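Local atomic coordinates of putative dehydrogenase (Pseudomonas fluorescens, PDB entry 6UUG), a protein that acts as the methanesulfinate monooxygenase MsuC, the flavin-dependent oxygenase of a two-component system in bacterial sulfur assimilation, built on an acyl-CoA dehydrogenase fold. Residues S197-G201 against V226-E232; K347-R352 against D390-L396; L254-H258 against V314-A318; H338-A344 against E398-W402. All coordinates share one frame; numbering follows the deposited sequence.

In the fold
Contacts 2, 3 and 4 are three interfaces of one helical bundle, that of the acyl-CoA dehydrogenase C-terminal domain, whereas contact 1 lies in the beta domain, its centre about 33 to 37 Å from the centres of the others. Helix 333-360 is the common element: it pairs with helix 392-405 in contacts 2 and 4, whose centres are about 11 Å apart, and packs on both helices of contact 3, whose centre is about 13 Å from the centre of each. Lys347 of contact 2 rests on Thr257 of contact 3, and Ile343 of contact 4 on Ala317. Contacts 2 and 4 also meet a third subunit, so the same pair of helices serves the tetramer.

Contact 1: S197-G201 against V226-E232; sequences SGRSG and VRVEESE
Arg199 reaches out of the loop 197-201 and meets the end of strand 221-228 and the turn after it through polar bonds. Its guanidinium takes the Glu232 carboxylate end-on, one nitrogen to each oxygen. NH1 of Arg199 donates to OE1 of Glu232 at 2.9 Å, almost straight at 173°. NH2 of Arg199 donates to OE2 of Glu232 at 2.8 Å. The two flat groups are 32° apart, so this two-pronged salt bridge is twisted. NH1 has a second acceptor, the carbonyl O of Arg227 at 2.8 Å, a more bent bond (137°) that leaves the guanidinium plane. Glu232 is itself held from behind: the backbone N of Glu229 donates to its OE1 at 2.8 Å, from the opposite face of the carboxylate to Arg199 NH1. Three bonds, two on OE1 and one on OE2, hold the carboxylate's rotation and would probably favour its charged form.

The apolar part centres on Val226. The Arg199 chain runs extended through chi1 and chi2, which lays CD 4.0 Å from Val226 CG1; the bend at chi3 then turns the guanidinium to its acceptors. The other branch of Val226, CG2, lies 3.4 Å from Gly201 O, where the glycine adopts a backbone conformation with positive phi.

One water links the backbones, donating to Ser200 O and accepting from Arg227 N.

In the fold, the loop joins strand 189-196 to strand 202-204, which pairs antiparallel with 221-228. Val226 and Val228 bond by their backbones to Phe161 and Arg159 of strand 159-162. Val226 and Glu232 pack on Ile195, and Glu232 bonds by its backbone to Ala194, so the end of strand 221-228 lies against strand 189-196.

Contact 2: K347-R352 against D390-L396; sequences KVAASR and DPLDYKL
The start of helix 392-405 packs against helix 333-360 in the C-terminal helical domain, the two short segments running nearly antiparallel at 147° with axes 10.6 Å apart. Leu392 plugs the middle of the contact: CD1 lies 3.8 Å from Ser351 CB, while CD2 sits between Ser351 and Arg352, pressing on Arg352 CG at 3.4 Å. Val348 points its branches at two residues, CG1 meeting Leu396 CD2 at 4.0 Å and CG2 the CB of Lys395.

At the N-terminal end of helix 392-405, Lys347 stretches out with CG opposite its backbone N (chi1 -166°) and gives NZ to Asp390 OD2 at 2.7 Å, on the anti side of the carboxylate and 24° out of its plane. Lys347 NZ also bonds to Gln253 of helix 247-277, and Asp390 OD2 has Lys395 as a second, long-range ion-pair partner.

Arg352 lays a face of its guanidinium over Leu396 CD1, 3.5 Å from NH2. A water in the guanidinium plane bridges NH2 to Asp393 OD1. The stronger partners of these two charges are in other chains: Glu302 of the third subunit for Arg352, His299 of the second for Asp393. Tyr394 likewise reaches the second subunit. An apolar centre of Leu392, Val348 and Leu396, with charged side chains bonded to neighbouring subunits, is in keeping with the helical C-terminal domain through which acyl-CoA dehydrogenase-type tetramers assemble.

Contact 3: L254-H258 against V314-A318; sequences LTFTH and VERAA
Val314, Leu254 and His258 carry this buried, nearly antiparallel helix pair of the acyl-CoA dehydrogenase C-terminal bundle, where helix 247-277 packs on helix 294-327 with segment axes 10.7 Å apart at 150°. Val314 sits between two side chains of the facing helix. Its CG2 slides past Thr257 CG2, the two methyls 3.6 Å apart, while CG1 stands over one face of the imidazole of His258.

Leu254 works one turn away from His258. Its chi1 of -168° sends the branched end across to the two alanines: CD1 touches Ala317 CB at 3.9 Å and CD2 lies over the backbone at Ala318 CA, 3.8 Å away. The small alanines let the leucine come down close to the helix itself. Helix 85-96, through Leu89, touches both Leu254 and His258, and helix 333-360 packs on Thr257 and Val314 through Ala346.

The His258 ring is pinned from its own helix, since ND1 donates to Leu254 O at 2.9 Å, an oxygen that the backbone N of His258 also uses from the other face. Held so, the ring turns an edge to Ala318 CB and a face to the valine: Val314 CG1 stands 3.5 Å from the ring centroid and 14° off the normal, a CH-pi contact.

Contact 4: H338-A344 against E398-W402; sequences HLATAIA and ELGDW
Thr341 and Trp402 form the centre of this crossing of helix 333-360 with helix 392-405, the segment axes 10.5 Å apart at 129°. The threonine's conformation divides its two branches: CG2 lies opposite the backbone N and points across, touching Leu399 CD2 at 3.7 Å and Trp402 CD1 at 3.8 Å. OG1 turns back along its own helix to bond Gly337 O, and a water at 2.8 Å from OG1 donates to Glu398 OE2 in a longer bond.

Trp402 swings its indole out along the facing helix, CG anti to N (chi1 168°), so that the five-membered ring meets the threonine methyl and the six-membered ring travels on to His338. There His338 NE2 comes within 3.8 Å of Trp402 CH2, with the ring planes 74° apart in an oblique pairing. His338 ND1 is tied to Glu334 O one turn back, which sets the imidazole's orientation.

Leu399 straddles the next turn. CD2 rests 4.0 Å from Ala344 CB, and CD1 lies over the Ala344 carbonyl. Glu398, extended beyond CG, runs its OE2 past the same alanine methyl.

Pro409, in the loop after helix 392-405, touches Ala340, Thr341 and Glu398. Trp304 of the third subunit meets Trp402 edge-to-face, and on helix 333-360 Leu339 and Ile343 pack between helices 247-277 and 294-327.

Contact 1: S197-G201 against V226-E232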
loop_
_atom_site.group_PDB
_atom_site.type_symbol
_atom_site.label_atom_id
_atom_site.label_comp_id
_atom_site.label_asym_id
_atom_site.label_seq_id
_atom_site.Cartn_x
_atom_site.Cartn_y
_atom_site.Cartn_z
ATOM N N SER A 197 -7.066 13.449 -44.511
ATOM C CA SER A 197 -5.810 12.818 -44.121
ATOM C C SER A 197 -4.897 12.564 -45.310
ATOM O O SER A 197 -3.687 12.430 -45.122
ATOM C CB SER A 197 -6.079 11.506 -43.386
ATOM O OG SER A 197 -7.140 11.676 -42.461
ATOM N N GLY A 198 -5.442 12.488 -46.516
ATOM C CA GLY A 198 -4.619 12.295 -47.693
ATOM C C GLY A 198 -4.238 13.560 -48.431
ATOM O O GLY A 198 -3.739 13.474 -49.560
ATOM N N ARG A 199 -4.450 14.732 -47.834
ATOM C CA ARG A 199 -4.152 15.982 -48.519
ATOM C C ARG A 199 -2.667 16.084 -48.850
ATOM O O ARG A 199 -1.808 15.681 -48.062
ATOM C CB ARG A 199 -4.576 17.172 -47.663
ATOM C CG ARG A 199 -4.151 18.506 -48.249
ATOM C CD ARG A 199 -4.922 19.639 -47.647
ATOM N NE ARG A 199 -6.336 19.574 -48.002
ATOM C CZ ARG A 199 -7.260 20.357 -47.462
ATOM N NH1 ARG A 199 -6.909 21.242 -46.542
ATOM N NH2 ARG A 199 -8.531 20.253 -47.825
ATOM N N SER A 200 -2.377 16.641 -50.027
ATOM C CA SER A 200 -1.001 16.809 -50.485
ATOM C C SER A 200 -0.148 17.516 -49.441
ATOM O O SER A 200 -0.549 18.532 -48.867
ATOM C CB SER A 200 -0.981 17.599 -51.796
ATOM O OG SER A 200 0.354 17.847 -52.200
ATOM N N GLY A 201 1.043 16.974 -49.201
ATOM C CA GLY A 201 1.957 17.539 -48.234
ATOM C C GLY A 201 1.991 16.827 -46.898
ATOM O O GLY A 201 2.883 17.113 -46.089
ATOM N N VAL A 226 1.263 22.258 -46.204
ATOM C CA VAL A 226 -0.074 21.680 -46.308
ATOM C C VAL A 226 -1.096 22.804 -46.272
ATOM O O VAL A 226 -1.179 23.550 -45.290
ATOM C CB VAL A 226 -0.337 20.672 -45.183
ATOM C CG1 VAL A 226 -1.777 20.167 -45.267
ATOM C CG2 VAL A 226 0.660 19.532 -45.253
ATOM N N ARG A 227 -1.893 22.913 -47.332
ATOM C CA ARG A 227 -2.848 24.006 -47.428
ATOM C C ARG A 227 -4.020 23.786 -46.476
ATOM O O ARG A 227 -4.522 22.666 -46.332
ATOM C CB ARG A 227 -3.349 24.143 -48.867
ATOM C CG ARG A 227 -4.424 25.197 -49.030
ATOM C CD ARG A 227 -4.790 25.423 -50.495
ATOM N NE ARG A 227 -5.874 26.395 -50.621
ATOM C CZ ARG A 227 -6.013 27.232 -51.646
ATOM N NH1 ARG A 227 -7.028 28.088 -51.678
ATOM N NH2 ARG A 227 -5.130 27.216 -52.633
ATOM N N VAL A 228 -4.448 24.863 -45.813
ATOM C CA VAL A 228 -5.587 24.835 -44.897
ATOM C C VAL A 228 -6.490 26.029 -45.202
ATOM O O VAL A 228 -6.046 27.182 -45.123
ATOM C CB VAL A 228 -5.141 24.851 -43.422
ATOM C CG1 VAL A 228 -6.342 24.819 -42.507
ATOM C CG2 VAL A 228 -4.242 23.657 -43.133
ATOM N N GLU A 229 -7.753 25.757 -45.534
ATOM C CA GLU A 229 -8.700 26.824 -45.837
ATOM C C GLU A 229 -9.246 27.446 -44.558
ATOM O O GLU A 229 -9.315 26.803 -43.507
ATOM C CB GLU A 229 -9.880 26.302 -46.657
ATOM C CG GLU A 229 -9.507 25.600 -47.926
ATOM C CD GLU A 229 -8.685 26.471 -48.848
ATOM O OE1 GLU A 229 -8.990 27.682 -48.990
ATOM O OE2 GLU A 229 -7.724 25.934 -49.423
ATOM N N GLU A 230 -9.674 28.709 -44.668
ATOM C CA GLU A 230 -10.358 29.360 -43.553
ATOM C C GLU A 230 -11.538 28.527 -43.081
ATOM O O GLU A 230 -11.773 28.397 -41.874
ATOM C CB GLU A 230 -10.842 30.755 -43.960
ATOM C CG GLU A 230 -9.732 31.738 -44.277
ATOM C CD GLU A 230 -8.788 31.936 -43.113
ATOM O OE1 GLU A 230 -7.582 31.628 -43.258
ATOM O OE2 GLU A 230 -9.254 32.391 -42.045
ATOM N N SER A 231 -12.283 27.943 -44.024
ATOM C CA SER A 231 -13.433 27.108 -43.707
ATOM C C SER A 231 -13.053 25.833 -42.970
ATOM O O SER A 231 -13.946 25.115 -42.506
ATOM C CB SER A 231 -14.188 26.739 -44.989
ATOM O OG SER A 231 -13.424 25.847 -45.789
ATOM N N GLU A 232 -11.765 25.517 -42.867
ATOM C CA GLU A 232 -11.344 24.319 -42.161
ATOM C C GLU A 232 -10.796 24.615 -40.772
ATOM O O GLU A 232 -10.521 23.675 -40.020
ATOM C CB GLU A 232 -10.316 23.561 -43.007
ATOM C CG GLU A 232 -10.930 23.082 -44.330
ATOM C CD GLU A 232 -9.913 22.555 -45.314
ATOM O OE1 GLU A 232 -8.820 23.150 -45.429
ATOM O OE2 GLU A 232 -10.215 21.541 -45.971
HETATM O O HOH W 1 -1.717 21.121 -49.476
#

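Contact 2: K347-R352 against D390-L396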
loop_
_atom_site.group_PDB
_atom_site.type_symbol
_atom_site.label_atom_id
_atom_site.label_comp_id
_atom_site.label_asym_id
_atom_site.label_seq_id
_atom_site.Cartn_x
_atom_site.Cartn_y
_atom_site.Cartn_z
ATOM N N LYS A 347 -10.403 8.921 -12.871
ATOM C CA LYS A 347 -9.180 8.570 -13.587
ATOM C C LYS A 347 -8.083 8.124 -12.632
ATOM O O LYS A 347 -7.364 7.153 -12.922
ATOM C CB LYS A 347 -8.707 9.761 -14.432
ATOM C CG LYS A 347 -7.638 9.341 -15.461
ATOM C CD LYS A 347 -7.318 10.425 -16.482
ATOM C CE LYS A 347 -6.117 10.006 -17.346
ATOM N NZ LYS A 347 -5.081 11.063 -17.378
ATOM N N VAL A 348 -7.915 8.816 -11.494
ATOM C CA VAL A 348 -6.902 8.389 -10.527
ATOM C C VAL A 348 -7.199 6.972 -10.037
ATOM O O VAL A 348 -6.313 6.105 -10.008
ATOM C CB VAL A 348 -6.807 9.389 -9.363
ATOM C CG1 VAL A 348 -5.896 8.840 -8.265
ATOM C CG2 VAL A 348 -6.235 10.704 -9.887
ATOM N N ALA A 349 -8.460 6.700 -9.683
ATOM C CA ALA A 349 -8.815 5.369 -9.204
ATOM C C ALA A 349 -8.614 4.322 -10.290
ATOM O O ALA A 349 -8.024 3.259 -10.038
ATOM C CB ALA A 349 -10.262 5.340 -8.711
ATOM N N ALA A 350 -9.089 4.600 -11.505
ATOM C CA ALA A 350 -8.936 3.623 -12.583
ATOM C C ALA A 350 -7.468 3.367 -12.881
ATOM O O ALA A 350 -7.075 2.231 -13.149
ATOM C CB ALA A 350 -9.644 4.089 -13.848
ATOM N N SER A 351 -6.648 4.418 -12.839
ATOM C CA SER A 351 -5.226 4.269 -13.146
ATOM C C SER A 351 -4.532 3.418 -12.101
ATOM O O SER A 351 -3.844 2.437 -12.429
ATOM C CB SER A 351 -4.559 5.649 -13.219
ATOM O OG SER A 351 -5.035 6.386 -14.342
ATOM N N ARG A 352 -4.667 3.807 -10.834
ATOM C CA ARG A 352 -3.883 3.180 -9.772
ATOM C C ARG A 352 -4.408 1.795 -9.444
ATOM O O ARG A 352 -3.639 0.822 -9.372
ATOM C CB ARG A 352 -3.917 4.039 -8.520
ATOM C CG ARG A 352 -3.127 5.274 -8.653
ATOM C CD ARG A 352 -3.047 5.949 -7.322
ATOM N NE ARG A 352 -1.767 6.618 -7.183
ATOM C CZ ARG A 352 -1.447 7.353 -6.128
ATOM N NH1 ARG A 352 -2.331 7.486 -5.149
ATOM N NH2 ARG A 352 -0.258 7.947 -6.057
ATOM N N ASP A 390 -0.429 11.738 -18.630
ATOM C CA ASP A 390 -0.912 12.806 -17.760
ATOM C C ASP A 390 -0.507 12.379 -16.351
ATOM O O ASP A 390 -1.124 11.472 -15.774
ATOM C CB ASP A 390 -2.428 12.979 -17.913
ATOM C CG ASP A 390 -3.086 13.779 -16.783
ATOM O OD1 ASP A 390 -2.432 14.607 -16.108
ATOM O OD2 ASP A 390 -4.303 13.566 -16.585
ATOM N N PRO A 391 0.550 12.971 -15.785
ATOM C CA PRO A 391 1.155 12.396 -14.572
ATOM C C PRO A 391 0.217 12.396 -13.367
ATOM O O PRO A 391 -0.341 13.426 -12.980
ATOM C CB PRO A 391 2.392 13.276 -14.335
ATOM C CG PRO A 391 2.245 14.456 -15.234
ATOM C CD PRO A 391 1.373 14.040 -16.370
ATOM N N LEU A 392 0.075 11.214 -12.754
ATOM C CA LEU A 392 -0.874 11.026 -11.656
ATOM C C LEU A 392 -0.598 11.958 -10.479
ATOM O O LEU A 392 -1.533 12.419 -9.819
ATOM C CB LEU A 392 -0.833 9.565 -11.195
ATOM C CG LEU A 392 -2.132 8.769 -11.092
ATOM C CD1 LEU A 392 -3.039 9.047 -12.265
ATOM C CD2 LEU A 392 -1.772 7.302 -11.067
ATOM N N ASP A 393 0.675 12.246 -10.185
ATOM C CA ASP A 393 0.962 13.074 -9.017
ATOM C C ASP A 393 0.358 14.460 -9.170
ATOM O O ASP A 393 -0.081 15.064 -8.191
ATOM C CB ASP A 393 2.467 13.184 -8.785
ATOM C CG ASP A 393 3.070 11.902 -8.255
ATOM O OD1 ASP A 393 2.463 11.282 -7.354
ATOM O OD2 ASP A 393 4.140 11.522 -8.763
ATOM N N TYR A 394 0.344 14.988 -10.390
ATOM C CA TYR A 394 -0.231 16.311 -10.577
ATOM C C TYR A 394 -1.752 16.270 -10.658
ATOM O O TYR A 394 -2.400 17.281 -10.366
ATOM C CB TYR A 394 0.410 16.986 -11.799
ATOM C CG TYR A 394 1.768 17.525 -11.399
ATOM C CD1 TYR A 394 1.872 18.683 -10.638
ATOM C CD2 TYR A 394 2.941 16.838 -11.706
ATOM C CE1 TYR A 394 3.104 19.173 -10.222
ATOM C CE2 TYR A 394 4.200 17.330 -11.296
ATOM C CZ TYR A 394 4.261 18.494 -10.551
ATOM O OH TYR A 394 5.473 18.995 -10.127
ATOM N N LYS A 395 -2.342 15.118 -11.009
ATOM C CA LYS A 395 -3.783 14.953 -10.831
ATOM C C LYS A 395 -4.162 14.996 -9.358
ATOM O O LYS A 395 -5.171 15.610 -8.986
ATOM C CB LYS A 395 -4.256 13.636 -11.467
ATOM C CG LYS A 395 -4.242 13.629 -13.017
ATOM C CD LYS A 395 -5.594 14.086 -13.637
ATOM C CE LYS A 395 -5.707 15.605 -13.748
ATOM N NZ LYS A 395 -6.635 16.049 -14.844
ATOM N N LEU A 396 -3.362 14.345 -8.501
ATOM C CA LEU A 396 -3.618 14.398 -7.068
ATOM C C LEU A 396 -3.460 15.818 -6.540
ATOM O O LEU A 396 -4.195 16.240 -5.641
ATOM C CB LEU A 396 -2.673 13.432 -6.332
ATOM C CG LEU A 396 -2.997 11.949 -6.565
ATOM C CD1 LEU A 396 -1.888 11.045 -6.022
ATOM C CD2 LEU A 396 -4.329 11.613 -5.911
HETATM O O HOH W 2 -2.680 9.339 -18.429
HETATM O O HOH W 3 2.108 8.457 -7.729
#

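Contact 3: L254-H258 against V314-A318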
loop_
_atom_site.group_PDB
_atom_site.type_symbol
_atom_site.label_atom_id
_atom_site.label_comp_id
_atom_site.label_asym_id
_atom_site.label_seq_id
_atom_site.Cartn_x
_atom_site.Cartn_y
_atom_site.Cartn_z
ATOM N N LEU A 254 -12.092 11.519 -19.878
ATOM C CA LEU A 254 -13.024 10.443 -19.552
ATOM C C LEU A 254 -12.964 9.304 -20.574
ATOM O O LEU A 254 -13.288 8.159 -20.232
ATOM C CB LEU A 254 -14.452 11.016 -19.421
ATOM C CG LEU A 254 -15.504 10.081 -18.809
ATOM C CD1 LEU A 254 -15.035 9.537 -17.480
ATOM C CD2 LEU A 254 -16.846 10.808 -18.627
ATOM N N THR A 255 -12.529 9.579 -21.807
ATOM C CA THR A 255 -12.315 8.503 -22.778
ATOM C C THR A 255 -11.184 7.591 -22.323
ATOM O O THR A 255 -11.342 6.363 -22.287
ATOM C CB THR A 255 -12.024 9.097 -24.163
ATOM O OG1 THR A 255 -13.179 9.815 -24.630
ATOM C CG2 THR A 255 -11.672 8.001 -25.173
ATOM N N PHE A 256 -10.043 8.184 -21.941
ATOM C CA PHE A 256 -8.953 7.403 -21.354
ATOM C C PHE A 256 -9.431 6.636 -20.136
ATOM O O PHE A 256 -9.080 5.467 -19.954
ATOM C CB PHE A 256 -7.791 8.311 -20.937
ATOM C CG PHE A 256 -6.895 8.706 -22.066
ATOM C CD1 PHE A 256 -6.259 7.739 -22.825
ATOM C CD2 PHE A 256 -6.642 10.039 -22.328
ATOM C CE1 PHE A 256 -5.414 8.100 -23.865
ATOM C CE2 PHE A 256 -5.797 10.410 -23.363
ATOM C CZ PHE A 256 -5.184 9.434 -24.134
ATOM N N THR A 257 -10.227 7.292 -19.283
ATOM C CA THR A 257 -10.677 6.664 -18.046
ATOM C C THR A 257 -11.501 5.415 -18.332
ATOM O O THR A 257 -11.326 4.389 -17.666
ATOM C CB THR A 257 -11.481 7.656 -17.198
ATOM O OG1 THR A 257 -10.653 8.770 -16.838
ATOM C CG2 THR A 257 -11.967 6.990 -15.908
ATOM N N HIS A 258 -12.428 5.494 -19.298
ATOM C CA HIS A 258 -13.209 4.314 -19.663
ATOM C C HIS A 258 -12.320 3.213 -20.226
ATOM O O HIS A 258 -12.592 2.021 -20.017
ATOM C CB HIS A 258 -14.301 4.691 -20.672
ATOM C CG HIS A 258 -15.527 5.262 -20.042
ATOM N ND1 HIS A 258 -15.581 6.533 -19.519
ATOM C CD2 HIS A 258 -16.755 4.716 -19.845
ATOM C CE1 HIS A 258 -16.795 6.752 -19.032
ATOM N NE2 HIS A 258 -17.527 5.663 -19.219
ATOM N N VAL A 314 -16.472 5.916 -12.411
ATOM C CA VAL A 314 -16.468 6.152 -13.852
ATOM C C VAL A 314 -17.889 6.412 -14.352
ATOM O O VAL A 314 -18.135 7.336 -15.143
ATOM C CB VAL A 314 -15.807 4.965 -14.578
ATOM C CG1 VAL A 314 -15.961 5.104 -16.084
ATOM C CG2 VAL A 314 -14.324 4.913 -14.221
ATOM N N GLU A 315 -18.842 5.608 -13.895
ATOM C CA GLU A 315 -20.213 5.755 -14.373
ATOM C C GLU A 315 -20.837 7.041 -13.862
ATOM O O GLU A 315 -21.662 7.650 -14.563
ATOM C CB GLU A 315 -21.027 4.526 -13.969
ATOM C CG GLU A 315 -20.610 3.324 -14.790
ATOM C CD GLU A 315 -21.162 1.998 -14.292
ATOM O OE1 GLU A 315 -21.845 1.972 -13.237
ATOM O OE2 GLU A 315 -20.894 0.975 -14.966
ATOM N N ARG A 316 -20.451 7.482 -12.659
ATOM C CA ARG A 316 -20.952 8.765 -12.177
ATOM C C ARG A 316 -20.409 9.913 -13.014
ATOM O O ARG A 316 -21.153 10.834 -13.372
ATOM C CB ARG A 316 -20.605 9.001 -10.711
ATOM C CG ARG A 316 -21.084 10.407 -10.367
ATOM C CD ARG A 316 -20.630 10.944 -9.119
ATOM N NE ARG A 316 -19.185 10.991 -8.996
ATOM C CZ ARG A 316 -18.621 11.331 -7.853
ATOM N NH1 ARG A 316 -19.410 11.638 -6.823
ATOM N NH2 ARG A 316 -17.309 11.360 -7.733
ATOM N N ALA A 317 -19.117 9.887 -13.340
ATOM C CA ALA A 317 -18.580 10.922 -14.221
ATOM C C ALA A 317 -19.266 10.919 -15.581
ATOM O O ALA A 317 -19.508 11.988 -16.167
ATOM C CB ALA A 317 -17.069 10.725 -14.392
ATOM N N ALA A 318 -19.583 9.733 -16.108
ATOM C CA ALA A 318 -20.234 9.676 -17.412
ATOM C C ALA A 318 -21.626 10.290 -17.351
ATOM O O ALA A 318 -22.018 11.016 -18.266
ATOM C CB ALA A 318 -20.302 8.233 -17.914
#

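Contact 4: H338-A344 against E398-W402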
loop_
_atom_site.group_PDB
_atom_site.type_symbol
_atom_site.label_atom_id
_atom_site.label_comp_id
_atom_site.label_asym_id
_atom_site.label_seq_id
_atom_site.Cartn_x
_atom_site.Cartn_y
_atom_site.Cartn_z
ATOM N N HIS A 338 -17.085 21.001 -11.567
ATOM C CA HIS A 338 -17.484 19.822 -10.798
ATOM C C HIS A 338 -17.371 18.557 -11.637
ATOM O O HIS A 338 -16.977 17.501 -11.127
ATOM C CB HIS A 338 -18.905 20.000 -10.255
ATOM C CG HIS A 338 -18.972 20.944 -9.095
ATOM N ND1 HIS A 338 -18.971 22.312 -9.246
ATOM C CD2 HIS A 338 -18.987 20.716 -7.761
ATOM C CE1 HIS A 338 -19.010 22.888 -8.059
ATOM N NE2 HIS A 338 -19.023 21.941 -7.140
ATOM N N LEU A 339 -17.719 18.634 -12.925
ATOM C CA LEU A 339 -17.490 17.498 -13.816
ATOM C C LEU A 339 -16.003 17.164 -13.905
ATOM O O LEU A 339 -15.612 15.994 -13.832
ATOM C CB LEU A 339 -18.047 17.793 -15.216
ATOM C CG LEU A 339 -17.771 16.740 -16.295
ATOM C CD1 LEU A 339 -18.348 15.371 -15.926
ATOM C CD2 LEU A 339 -18.316 17.198 -17.666
ATOM N N ALA A 340 -15.167 18.181 -14.104
ATOM C CA ALA A 340 -13.729 17.952 -14.202
ATOM C C ALA A 340 -13.187 17.232 -12.966
ATOM O O ALA A 340 -12.365 16.311 -13.085
ATOM C CB ALA A 340 -13.008 19.284 -14.408
ATOM N N THR A 341 -13.623 17.649 -11.775
ATOM C CA THR A 341 -13.187 16.991 -10.544
ATOM C C THR A 341 -13.656 15.541 -10.499
ATOM O O THR A 341 -12.889 14.643 -10.125
ATOM C CB THR A 341 -13.706 17.764 -9.332
ATOM O OG1 THR A 341 -13.144 19.081 -9.345
ATOM C CG2 THR A 341 -13.316 17.071 -8.030
ATOM N N ALA A 342 -14.904 15.287 -10.899
ATOM C CA ALA A 342 -15.421 13.920 -10.877
ATOM C C ALA A 342 -14.660 13.015 -11.840
ATOM O O ALA A 342 -14.430 11.834 -11.545
ATOM C CB ALA A 342 -16.916 13.917 -11.226
ATOM N N ILE A 343 -14.301 13.533 -13.018
ATOM C CA ILE A 343 -13.551 12.739 -13.994
ATOM C C ILE A 343 -12.144 12.455 -13.477
ATOM O O ILE A 343 -11.628 11.333 -13.590
ATOM C CB ILE A 343 -13.498 13.461 -15.354
ATOM C CG1 ILE A 343 -14.880 13.478 -16.018
ATOM C CG2 ILE A 343 -12.473 12.778 -16.270
ATOM C CD1 ILE A 343 -14.996 14.535 -17.169
ATOM N N ALA A 344 -11.482 13.481 -12.942
ATOM C CA ALA A 344 -10.123 13.267 -12.439
ATOM C C ALA A 344 -10.113 12.275 -11.294
ATOM O O ALA A 344 -9.193 11.458 -11.186
ATOM C CB ALA A 344 -9.502 14.591 -11.987
ATOM N N GLU A 398 -4.131 18.605 -8.191
ATOM C CA GLU A 398 -5.364 19.303 -8.574
ATOM C C GLU A 398 -6.538 18.912 -7.673
ATOM O O GLU A 398 -7.301 19.768 -7.210
ATOM C CB GLU A 398 -5.677 18.989 -10.046
ATOM C CG GLU A 398 -7.037 19.462 -10.542
ATOM C CD GLU A 398 -7.521 18.697 -11.779
ATOM O OE1 GLU A 398 -6.707 18.480 -12.704
ATOM O OE2 GLU A 398 -8.721 18.309 -11.807
ATOM N N LEU A 399 -6.708 17.608 -7.419
ATOM C CA LEU A 399 -7.798 17.160 -6.563
ATOM C C LEU A 399 -7.631 17.642 -5.127
ATOM O O LEU A 399 -8.626 17.918 -4.448
ATOM C CB LEU A 399 -7.901 15.627 -6.607
ATOM C CG LEU A 399 -8.466 15.044 -7.915
ATOM C CD1 LEU A 399 -8.422 13.506 -7.923
ATOM C CD2 LEU A 399 -9.913 15.514 -8.153
ATOM N N GLY A 400 -6.394 17.744 -4.644
ATOM C CA GLY A 400 -6.188 18.279 -3.313
ATOM C C GLY A 400 -6.531 19.751 -3.259
ATOM O O GLY A 400 -7.045 20.239 -2.256
ATOM N N ASP A 401 -6.259 20.471 -4.345
ATOM C CA ASP A 401 -6.619 21.884 -4.376
ATOM C C ASP A 401 -8.125 22.052 -4.245
ATOM O O ASP A 401 -8.595 22.986 -3.594
ATOM C CB ASP A 401 -6.102 22.526 -5.657
ATOM C CG ASP A 401 -5.836 24.030 -5.511
ATOM O OD1 ASP A 401 -5.620 24.523 -4.387
ATOM O OD2 ASP A 401 -5.857 24.718 -6.550
ATOM N N TRP A 402 -8.901 21.140 -4.841
ATOM C CA TRP A 402 -10.349 21.145 -4.630
ATOM C C TRP A 402 -10.708 20.716 -3.211
ATOM O O TRP A 402 -11.508 21.363 -2.530
ATOM C CB TRP A 402 -11.046 20.220 -5.633
ATOM C CG TRP A 402 -12.467 19.994 -5.235
ATOM C CD1 TRP A 402 -13.019 18.846 -4.731
ATOM C CD2 TRP A 402 -13.517 20.970 -5.239
ATOM N NE1 TRP A 402 -14.347 19.044 -4.449
ATOM C CE2 TRP A 402 -14.677 20.342 -4.746
ATOM C CE3 TRP A 402 -13.584 22.314 -5.621
ATOM C CZ2 TRP A 402 -15.901 21.015 -4.621
ATOM C CZ3 TRP A 402 -14.792 22.977 -5.506
ATOM C CH2 TRP A 402 -15.934 22.327 -5.007
HETATM O O HOH W 4 -10.336 19.120 -9.094
#